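Local structure of NUDIX hydrolase (Jonesia denitrificans, 4KTB) at residues Y41-P46 and L74-V79; V55-L60 and L155-P160; P109-V114 and V134-I139. The protein is of unknown function but belongs to the Nudix hydrolase superfamily and is possibly an asymmetric diadenosine tetraphosphate hydrolase. All coordinates share one frame; numbering follows the deposited sequence.

From the N terminus, strand 39-49 supplies residues 41-46 and turns back into strand 55-64, which holds residues 55-60. Contact 1 closes when the chain returns as residues 74-79 beside 41-46. Contact 2 closes much later, when 155-160 reaches 55-60, so the segments of the two alternate and the contacts cross. Contact 3, joining 109-114 to 134-139, opens after contact 1 has closed and is nested inside the loop of contact 2. All three belong to one mixed sheet. Strand 39-49 lies between strands 55-64 and 133-141 there: P46 O meets G59 N of contact 2, and V45 N meets Y138 O of contact 3.

Contact 1. Residues Y41-P46 and L74-V79; sequences YVDAVP and LVSGRV. With NA (sodium ion), chain E.
D43 CG stands trans to its own carbonyl carbon (chi1 -76°) and S76 OG opposite its backbone nitrogen (chi1 173°), torsions that bring together the polar ends of two residues already set across from each other, on one face of the sheet, by their non-hydrogen-bonded pairing. The result is a weak hydrogen bond, 3.1 Å from S76 OG to D43 OD1. Y41 has an unusual chi1 of -97°, which lays its ring over the chain of the other strand. G77 C lies under the rim, 3.5 Å from Y41 CD2, and R78 N lies under the centre of the ring. Glycine suits this place because its almost fully extended backbone is readily reached only without a side chain; the flat chain then passes under the ring, while the aliphatic CB of R78 packs 3.7 Å from Y41 CE1.

The two strands run antiparallel. V42 and G77 form one hydrogen-bonded pair, with V42 N 2.7 Å from G77 O, and A44 and V75 form the next. Small A44 leaves its CB 4.0 Å from V75 CB, and P46 CG completes that patch against V75 CG2. S76 also turns its carbonyl outward: its O is 2.3 Å from the sodium ion, whose other ligands are five waters, one of them distant. S76 thus holds the ion directly through O and indirectly through a water on N.

Helices cover both faces of this part of the sheet. V42 and V79 pack on helix 85-97, whereas D43, V45 and L74 face helix 176-186, the layered arrangement of a Nudix fold. The buried D43 carboxylate is further held through OD2 by S135 OG of strand 133-141 and Y117 OH of strand 113-118.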
loop_
_atom_site.group_PDB
_atom_site.type_symbol
_atom_site.label_atom_id
_atom_site.label_comp_id
_atom_site.label_asym_id
_atom_site.label_seq_id
_atom_site.Cartn_x
_atom_site.Cartn_y
_atom_site.Cartn_z
ATOM N N TYR A 41 -8.746 9.365 -13.755
ATOM C CA TYR A 41 -8.587 8.219 -14.624
ATOM C C TYR A 41 -8.333 6.970 -13.806
ATOM O O TYR A 41 -8.008 7.058 -12.637
ATOM C CB TYR A 41 -7.386 8.449 -15.548
ATOM C CG TYR A 41 -7.808 8.974 -16.882
ATOM C CD1 TYR A 41 -8.547 10.132 -16.978
ATOM C CD2 TYR A 41 -7.510 8.285 -18.040
ATOM C CE1 TYR A 41 -8.954 10.611 -18.206
ATOM C CE2 TYR A 41 -7.909 8.752 -19.273
ATOM C CZ TYR A 41 -8.629 9.915 -19.347
ATOM O OH TYR A 41 -9.031 10.385 -20.569
ATOM N N VAL A 42 -8.483 5.811 -14.439
ATOM C CA VAL A 42 -7.956 4.559 -13.897
ATOM C C VAL A 42 -7.079 3.862 -14.929
ATOM O O VAL A 42 -7.290 4.003 -16.135
ATOM C CB VAL A 42 -9.070 3.558 -13.448
ATOM C CG1 VAL A 42 -9.779 4.025 -12.171
ATOM C CG2 VAL A 42 -10.066 3.311 -14.580
ATOM N N ASP A 43 -6.094 3.123 -14.433
ATOM C CA ASP A 43 -5.357 2.177 -15.245
ATOM C C ASP A 43 -5.491 0.827 -14.580
ATOM O O ASP A 43 -5.388 0.716 -13.351
ATOM C CB ASP A 43 -3.873 2.548 -15.339
ATOM C CG ASP A 43 -3.610 3.702 -16.287
ATOM O OD1 ASP A 43 -3.522 3.460 -17.500
ATOM O OD2 ASP A 43 -3.471 4.850 -15.819
ATOM N N ALA A 44 -5.755 -0.189 -15.390
ATOM C CA ALA A 44 -5.805 -1.551 -14.897
ATOM C C ALA A 44 -4.765 -2.342 -15.655
ATOM O O ALA A 44 -4.778 -2.351 -16.878
ATOM C CB ALA A 44 -7.170 -2.138 -15.121
ATOM N N VAL A 45 -3.870 -3.001 -14.927
ATOM C CA VAL A 45 -2.926 -3.932 -15.535
ATOM C C VAL A 45 -3.533 -5.334 -15.474
ATOM O O VAL A 45 -3.712 -5.899 -14.388
ATOM C CB VAL A 45 -1.546 -3.891 -14.861
ATOM C CG1 VAL A 45 -0.728 -5.082 -15.271
ATOM C CG2 VAL A 45 -0.798 -2.646 -15.248
ATOM N N PRO A 46 -3.885 -5.885 -16.647
ATOM C CA PRO A 46 -4.613 -7.158 -16.661
ATOM C C PRO A 46 -3.648 -8.330 -16.615
ATOM O O PRO A 46 -2.734 -8.407 -17.453
ATOM C CB PRO A 46 -5.342 -7.131 -18.015
ATOM C CG PRO A 46 -5.175 -5.689 -18.538
ATOM C CD PRO A 46 -3.871 -5.251 -17.974
ATOM N N LEU A 74 -2.329 -0.591 -21.765
ATOM C CA LEU A 74 -2.997 -1.095 -20.579
ATOM C C LEU A 74 -4.497 -0.838 -20.699
ATOM O O LEU A 74 -4.977 -0.295 -21.693
ATOM C CB LEU A 74 -2.445 -0.383 -19.349
ATOM C CG LEU A 74 -0.934 -0.550 -19.188
ATOM C CD1 LEU A 74 -0.398 0.300 -18.046
ATOM C CD2 LEU A 74 -0.629 -1.987 -18.918
ATOM N N VAL A 75 -5.251 -1.223 -19.685
ATOM C CA VAL A 75 -6.664 -0.893 -19.682
ATOM C C VAL A 75 -6.828 0.417 -18.912
ATOM O O VAL A 75 -6.490 0.500 -17.733
ATOM C CB VAL A 75 -7.486 -2.039 -19.094
ATOM C CG1 VAL A 75 -8.916 -1.587 -18.753
ATOM C CG2 VAL A 75 -7.479 -3.226 -20.068
ATOM N N SER A 76 -7.319 1.446 -19.597
ATOM C CA SER A 76 -7.189 2.808 -19.096
ATOM C C SER A 76 -8.336 3.713 -19.526
ATOM O O SER A 76 -8.802 3.651 -20.660
ATOM C CB SER A 76 -5.866 3.404 -19.578
ATOM O OG SER A 76 -5.764 4.774 -19.242
ATOM N N GLY A 77 -8.783 4.568 -18.617
ATOM C CA GLY A 77 -9.851 5.476 -18.959
ATOM C C GLY A 77 -10.379 6.307 -17.812
ATOM O O GLY A 77 -10.031 6.108 -16.647
ATOM N N ARG A 78 -11.254 7.230 -18.175
ATOM C CA ARG A 78 -11.762 8.249 -17.285
ATOM C C ARG A 78 -12.742 7.646 -16.293
ATOM O O ARG A 78 -13.391 6.645 -16.585
ATOM C CB ARG A 78 -12.459 9.304 -18.140
ATOM C CG ARG A 78 -12.791 10.598 -17.436
ATOM C CD ARG A 78 -13.340 11.612 -18.438
ATOM N NE ARG A 78 -14.662 11.241 -18.949
ATOM C CZ ARG A 78 -15.810 11.575 -18.365
ATOM N NH1 ARG A 78 -15.805 12.284 -17.241
ATOM N NH2 ARG A 78 -16.965 11.198 -18.899
ATOM N N VAL A 79 -12.843 8.228 -15.106
ATOM C CA VAL A 79 -13.909 7.832 -14.190
ATOM C C VAL A 79 -15.063 8.789 -14.411
ATOM O O VAL A 79 -14.871 9.996 -14.357
ATOM C CB VAL A 79 -13.477 7.915 -12.731
ATOM C CG1 VAL A 79 -14.682 7.643 -11.818
ATOM C CG2 VAL A 79 -12.390 6.902 -12.449
HETATM NA NA NA E . -9.471 3.142 -22.778
HETATM O O HOH W 1 -7.704 1.571 -22.704
HETATM O O HOH W 2 -11.130 1.905 -21.744
HETATM O O HOH W 3 -7.579 4.027 -23.678
HETATM O O HOH W 4 -9.719 1.352 -24.985
HETATM O O HOH W 5 -10.933 5.015 -23.118
#

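Contact 2. Residues V55-L60 and L155-P160; sequences VIQVGL and LTWLTP. With EDO (1,2-ethanediol), chain P.
W157 lies with one face of its indole over G59, directly across the strand pair. G59 CA sits 3.9 Å from the centroid of the six-membered ring and 22° off its normal, a CH-pi contact displaced toward the rim. The absence of a side chain at G59 is what lets the ring lie this close: W157 CZ3 is 3.4 Å from G59 N.

Q57 comes at the same tryptophan from its CB end. The two chains run roughly perpendicular, yet their flat groups are tilted by only 23°, so the amide is nearly parallel to the indole plane, with Q57 OE1 3.3 Å from W157 CB. The chain of Q57 is extended beyond CG, carrying the amide out to a 1,2-ethanediol molecule; Q57 NE2 donates to its O2 at 3.1 Å. R48 of the neighbouring strand ties this face together, donating to Q57 OE1, binding the same diol and making a cation-pi contact with W157.

On the reverse face L60 and L158 also run roughly perpendicular, but as branched apolar groups, touching at L60 CD1 and L158 CD1, 3.6 Å apart. Both rest on I168 of helix 166-170. Four backbone bonds join V58 with L158 and L60 with T156, including V58 N to L158 O at 2.9 Å. The strand ends at L158, and T159 follows as N-cap of the helix that starts at P160. Proline, lacking an N-H, suits that first turn; its CD touches I56 O at 3.6 Å.

Next to the pairing, I56 and Q57 both face R48 in a classic beta bulge. An aromatic ring over a cross-strand glycine in a non-hydrogen-bonded pair fits the arrangement called aromatic rescue of glycine, here between strands 55-64 and 154-158 of the Nudix sheet.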
loop_
_atom_site.group_PDB
_atom_site.type_symbol
_atom_site.label_atom_id
_atom_site.label_comp_id
_atom_site.label_asym_id
_atom_site.label_seq_id
_atom_site.Cartn_x
_atom_site.Cartn_y
_atom_site.Cartn_z
ATOM N N VAL A 55 1.808 -13.531 -10.348
ATOM C CA VAL A 55 1.598 -13.031 -11.692
ATOM C C VAL A 55 2.369 -13.894 -12.688
ATOM O O VAL A 55 3.593 -13.987 -12.615
ATOM C CB VAL A 55 2.051 -11.577 -11.826
ATOM C CG1 VAL A 55 1.799 -11.090 -13.237
ATOM C CG2 VAL A 55 1.316 -10.691 -10.840
ATOM N N ILE A 56 1.632 -14.523 -13.605
ATOM C CA ILE A 56 2.213 -15.414 -14.610
ATOM C C ILE A 56 2.334 -14.730 -15.968
ATOM O O ILE A 56 3.373 -14.834 -16.631
ATOM C CB ILE A 56 1.388 -16.693 -14.781
ATOM C CG1 ILE A 56 1.052 -17.308 -13.421
ATOM C CG2 ILE A 56 2.140 -17.684 -15.659
ATOM C CD1 ILE A 56 2.287 -17.703 -12.608
ATOM N N GLN A 57 1.262 -14.054 -16.390
ATOM C CA GLN A 57 1.303 -13.207 -17.585
ATOM C C GLN A 57 0.596 -11.863 -17.408
ATOM O O GLN A 57 -0.227 -11.695 -16.512
ATOM C CB GLN A 57 0.715 -13.922 -18.803
ATOM C CG GLN A 57 1.579 -15.013 -19.389
ATOM C CD GLN A 57 0.917 -15.640 -20.584
ATOM O OE1 GLN A 57 -0.277 -15.957 -20.552
ATOM N NE2 GLN A 57 1.672 -15.794 -21.660
ATOM N N VAL A 58 0.934 -10.912 -18.277
ATOM C CA VAL A 58 0.251 -9.615 -18.340
ATOM C C VAL A 58 -0.429 -9.498 -19.691
ATOM O O VAL A 58 0.097 -9.991 -20.694
ATOM C CB VAL A 58 1.241 -8.440 -18.204
ATOM C CG1 VAL A 58 0.526 -7.094 -18.305
ATOM C CG2 VAL A 58 1.974 -8.524 -16.898
ATOM N N GLY A 59 -1.591 -8.848 -19.729
ATOM C CA GLY A 59 -2.308 -8.696 -20.982
ATOM C C GLY A 59 -2.160 -7.317 -21.596
ATOM O O GLY A 59 -2.666 -6.343 -21.046
ATOM N N LEU A 60 -1.483 -7.234 -22.739
ATOM C CA LEU A 60 -1.355 -5.975 -23.477
ATOM C C LEU A 60 -2.259 -5.976 -24.701
ATOM O O LEU A 60 -2.278 -6.936 -25.467
ATOM C CB LEU A 60 0.093 -5.743 -23.934
ATOM C CG LEU A 60 1.172 -5.687 -22.858
ATOM C CD1 LEU A 60 2.498 -5.274 -23.453
ATOM C CD2 LEU A 60 0.752 -4.713 -21.776
ATOM N N LEU A 155 -5.054 -8.872 -28.305
ATOM C CA LEU A 155 -4.702 -8.930 -26.896
ATOM C C LEU A 155 -3.501 -9.852 -26.739
ATOM O O LEU A 155 -3.527 -10.994 -27.199
ATOM C CB LEU A 155 -5.873 -9.461 -26.077
ATOM C CG LEU A 155 -5.544 -9.766 -24.619
ATOM C CD1 LEU A 155 -5.219 -8.490 -23.882
ATOM C CD2 LEU A 155 -6.714 -10.476 -23.971
ATOM N N THR A 156 -2.443 -9.367 -26.098
ATOM C CA THR A 156 -1.214 -10.153 -26.015
ATOM C C THR A 156 -0.893 -10.553 -24.577
ATOM O O THR A 156 -0.767 -9.699 -23.700
ATOM C CB THR A 156 -0.008 -9.402 -26.600
ATOM O OG1 THR A 156 -0.386 -8.737 -27.814
ATOM C CG2 THR A 156 1.113 -10.380 -26.891
ATOM N N TRP A 157 -0.773 -11.854 -24.335
ATOM C CA TRP A 157 -0.377 -12.332 -23.022
ATOM C C TRP A 157 1.103 -12.649 -23.033
ATOM O O TRP A 157 1.561 -13.500 -23.792
ATOM C CB TRP A 157 -1.183 -13.561 -22.642
ATOM C CG TRP A 157 -2.623 -13.251 -22.403
ATOM C CD1 TRP A 157 -3.665 -13.467 -23.257
ATOM C CD2 TRP A 157 -3.183 -12.639 -21.236
ATOM N NE1 TRP A 157 -4.843 -13.042 -22.684
ATOM C CE2 TRP A 157 -4.569 -12.523 -21.444
ATOM C CE3 TRP A 157 -2.645 -12.179 -20.031
ATOM C CZ2 TRP A 157 -5.425 -11.973 -20.486
ATOM C CZ3 TRP A 157 -3.491 -11.628 -19.091
ATOM C CH2 TRP A 157 -4.864 -11.535 -19.317
ATOM N N LEU A 158 1.846 -11.955 -22.184
ATOM C CA LEU A 158 3.294 -12.068 -22.173
ATOM C C LEU A 158 3.776 -12.376 -20.770
ATOM O O LEU A 158 3.177 -11.914 -19.803
ATOM C CB LEU A 158 3.898 -10.744 -22.606
ATOM C CG LEU A 158 3.381 -10.187 -23.918
ATOM C CD1 LEU A 158 3.417 -8.680 -23.851
ATOM C CD2 LEU A 158 4.246 -10.700 -25.046
ATOM N N THR A 159 4.860 -13.146 -20.655
ATOM C CA THR A 159 5.517 -13.296 -19.361
ATOM C C THR A 159 6.160 -11.961 -19.086
ATOM O O THR A 159 6.354 -11.181 -20.021
ATOM C CB THR A 159 6.625 -14.373 -19.355
ATOM O OG1 THR A 159 7.655 -14.005 -20.278
ATOM C CG2 THR A 159 6.072 -15.714 -19.715
ATOM N N PRO A 160 6.480 -11.688 -17.807
ATOM C CA PRO A 160 7.203 -10.477 -17.430
ATOM C C PRO A 160 8.409 -10.240 -18.317
ATOM O O PRO A 160 8.571 -9.119 -18.805
ATOM C CB PRO A 160 7.649 -10.790 -16.010
ATOM C CG PRO A 160 6.485 -11.548 -15.457
ATOM C CD PRO A 160 5.956 -12.383 -16.614
HETATM C C1 EDO P . -2.190 -16.200 -24.814
HETATM O O1 EDO P . -3.058 -17.188 -24.253
HETATM C C2 EDO P . -0.775 -16.756 -24.934
HETATM O O2 EDO P . -0.312 -17.197 -23.652
HETATM O O HOH W 6 -0.512 -6.325 -27.712
#

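Contact 3. Residues P109-V114 and V134-I139; sequences PQPFTV and VSLAYI
F112 N and T113 O both turn to A137, giving one bond of 3.0 Å from F112 N to A137 O and a longer one from A137 N to T113 O, after which V114 and L136 form an antiparallel non-hydrogen-bonded pair. Here a loop enters strand 113-118 of the mixed Nudix sheet and settles against strand 133-141.

The methyl of A137 leaves room for the F112 ring, whose CE2 comes within 3.5 Å of A137 CB while Y138 CA lies at the ring's edge. A chi1 of 81° tucks F112 CG between its backbone nitrogen and carbonyl carbon, which brings CD2 and CE2 of the ring against A137; F112 also packs on helix 176-186. On the other face, V114 and L136 run alongside each other in the same direction, with V114 CG2 3.7 Å from L136 CD2. That leucine methyl also meets P111 CG at 3.6 Å, and the branched V114 reaches V134 with its second methyl.

The second subunit packs here: L136 meets L136 of that subunit, and Q110 NE2 donates to P111 O of the second subunit, a bond repeated in the reverse direction.

Proline at 111 offers a compact apolar surface to Y138. Its CB sits over one ring face, 4.0 Å from the centroid of Y138, in a CH-pi contact. The phenol end then reaches past it, and Y138 OH donates to P109 O at 2.7 Å, from 40° above the carbonyl plane.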
loop_
_atom_site.group_PDB
_atom_site.type_symbol
_atom_site.label_atom_id
_atom_site.label_comp_id
_atom_site.label_asym_id
_atom_site.label_seq_id
_atom_site.Cartn_x
_atom_site.Cartn_y
_atom_site.Cartn_z
ATOM N N PRO A 109 -9.492 0.081 -2.285
ATOM C CA PRO A 109 -9.360 1.230 -3.179
ATOM C C PRO A 109 -7.929 1.764 -3.279
ATOM O O PRO A 109 -7.681 2.655 -4.081
ATOM C CB PRO A 109 -10.282 2.278 -2.545
ATOM C CG PRO A 109 -10.312 1.929 -1.111
ATOM C CD PRO A 109 -10.262 0.421 -1.073
ATOM N N GLN A 110 -6.998 1.226 -2.503
ATOM C CA GLN A 110 -5.624 1.698 -2.581
ATOM C C GLN A 110 -4.950 1.243 -3.871
ATOM O O GLN A 110 -4.749 0.053 -4.073
ATOM C CB GLN A 110 -4.794 1.184 -1.406
ATOM C CG GLN A 110 -3.374 1.755 -1.406
ATOM C CD GLN A 110 -2.524 1.196 -0.288
ATOM O OE1 GLN A 110 -2.587 0.001 0.009
ATOM N NE2 GLN A 110 -1.728 2.053 0.343
ATOM N N PRO A 111 -4.573 2.188 -4.743
ATOM C CA PRO A 111 -3.912 1.711 -5.959
ATOM C C PRO A 111 -2.483 1.350 -5.657
ATOM O O PRO A 111 -1.979 1.680 -4.592
ATOM C CB PRO A 111 -3.950 2.929 -6.878
ATOM C CG PRO A 111 -3.875 4.088 -5.934
ATOM C CD PRO A 111 -4.658 3.658 -4.698
ATOM N N PHE A 112 -1.822 0.681 -6.583
ATOM C CA PHE A 112 -0.430 0.409 -6.350
ATOM C C PHE A 112 0.386 1.667 -6.623
ATOM O O PHE A 112 1.517 1.793 -6.161
ATOM C CB PHE A 112 0.041 -0.797 -7.159
ATOM C CG PHE A 112 0.356 -0.495 -8.591
ATOM C CD1 PHE A 112 1.612 -0.031 -8.961
ATOM C CD2 PHE A 112 -0.585 -0.719 -9.574
ATOM C CE1 PHE A 112 1.905 0.231 -10.280
ATOM C CE2 PHE A 112 -0.296 -0.462 -10.896
ATOM C CZ PHE A 112 0.950 0.014 -11.250
ATOM N N THR A 113 -0.186 2.604 -7.365
ATOM C CA THR A 113 0.471 3.892 -7.581
ATOM C C THR A 113 -0.525 4.861 -8.135
ATOM O O THR A 113 -1.662 4.505 -8.408
ATOM C CB THR A 113 1.653 3.837 -8.589
ATOM O OG1 THR A 113 2.411 5.041 -8.489
ATOM C CG2 THR A 113 1.145 3.763 -10.007
ATOM N N VAL A 114 -0.082 6.097 -8.281
ATOM C CA VAL A 114 -0.835 7.095 -8.991
ATOM C C VAL A 114 0.038 7.609 -10.122
ATOM O O VAL A 114 1.154 8.054 -9.899
ATOM C CB VAL A 114 -1.249 8.236 -8.087
ATOM C CG1 VAL A 114 -1.971 9.293 -8.894
ATOM C CG2 VAL A 114 -2.141 7.728 -6.951
ATOM N N VAL A 134 -4.905 12.315 -13.772
ATOM C CA VAL A 134 -4.376 11.729 -12.559
ATOM C C VAL A 134 -5.009 10.353 -12.436
ATOM O O VAL A 134 -6.213 10.229 -12.217
ATOM C CB VAL A 134 -4.718 12.590 -11.342
ATOM C CG1 VAL A 134 -4.197 11.950 -10.047
ATOM C CG2 VAL A 134 -4.126 13.978 -11.504
ATOM N N SER A 135 -4.196 9.312 -12.584
ATOM C CA SER A 135 -4.742 7.975 -12.706
ATOM C C SER A 135 -4.407 7.046 -11.549
ATOM O O SER A 135 -3.241 6.877 -11.197
ATOM C CB SER A 135 -4.273 7.333 -14.005
ATOM O OG SER A 135 -5.007 6.153 -14.241
ATOM N N LEU A 136 -5.439 6.415 -10.995
ATOM C CA LEU A 136 -5.272 5.393 -9.962
ATOM C C LEU A 136 -5.065 4.039 -10.620
ATOM O O LEU A 136 -5.952 3.525 -11.308
ATOM C CB LEU A 136 -6.506 5.329 -9.066
ATOM C CG LEU A 136 -6.794 6.615 -8.305
ATOM C CD1 LEU A 136 -8.121 6.528 -7.572
ATOM C CD2 LEU A 136 -5.692 6.878 -7.322
ATOM N N ALA A 137 -3.886 3.465 -10.419
ATOM C CA ALA A 137 -3.507 2.296 -11.188
ATOM C C ALA A 137 -3.684 1.052 -10.355
ATOM O O ALA A 137 -3.333 1.030 -9.181
ATOM C CB ALA A 137 -2.080 2.415 -11.687
ATOM N N TYR A 138 -4.235 0.014 -10.965
ATOM C CA TYR A 138 -4.377 -1.245 -10.266
ATOM C C TYR A 138 -3.925 -2.404 -11.133
ATOM O O TYR A 138 -4.024 -2.361 -12.353
ATOM C CB TYR A 138 -5.829 -1.464 -9.836
ATOM C CG TYR A 138 -6.426 -0.361 -8.991
ATOM C CD1 TYR A 138 -6.950 0.771 -9.586
ATOM C CD2 TYR A 138 -6.490 -0.464 -7.606
ATOM C CE1 TYR A 138 -7.511 1.777 -8.838
ATOM C CE2 TYR A 138 -7.057 0.551 -6.838
ATOM C CZ TYR A 138 -7.564 1.670 -7.476
ATOM O OH TYR A 138 -8.128 2.696 -6.776
ATOM N N ILE A 139 -3.413 -3.439 -10.485
ATOM C CA ILE A 139 -3.211 -4.719 -11.136
ATOM C C ILE A 139 -4.508 -5.509 -11.010
ATOM O O ILE A 139 -4.996 -5.749 -9.895
ATOM C CB ILE A 139 -2.116 -5.513 -10.441
ATOM C CG1 ILE A 139 -0.754 -4.870 -10.687
ATOM C CG2 ILE A 139 -2.087 -6.945 -10.928
ATOM C CD1 ILE A 139 0.327 -5.449 -9.811
#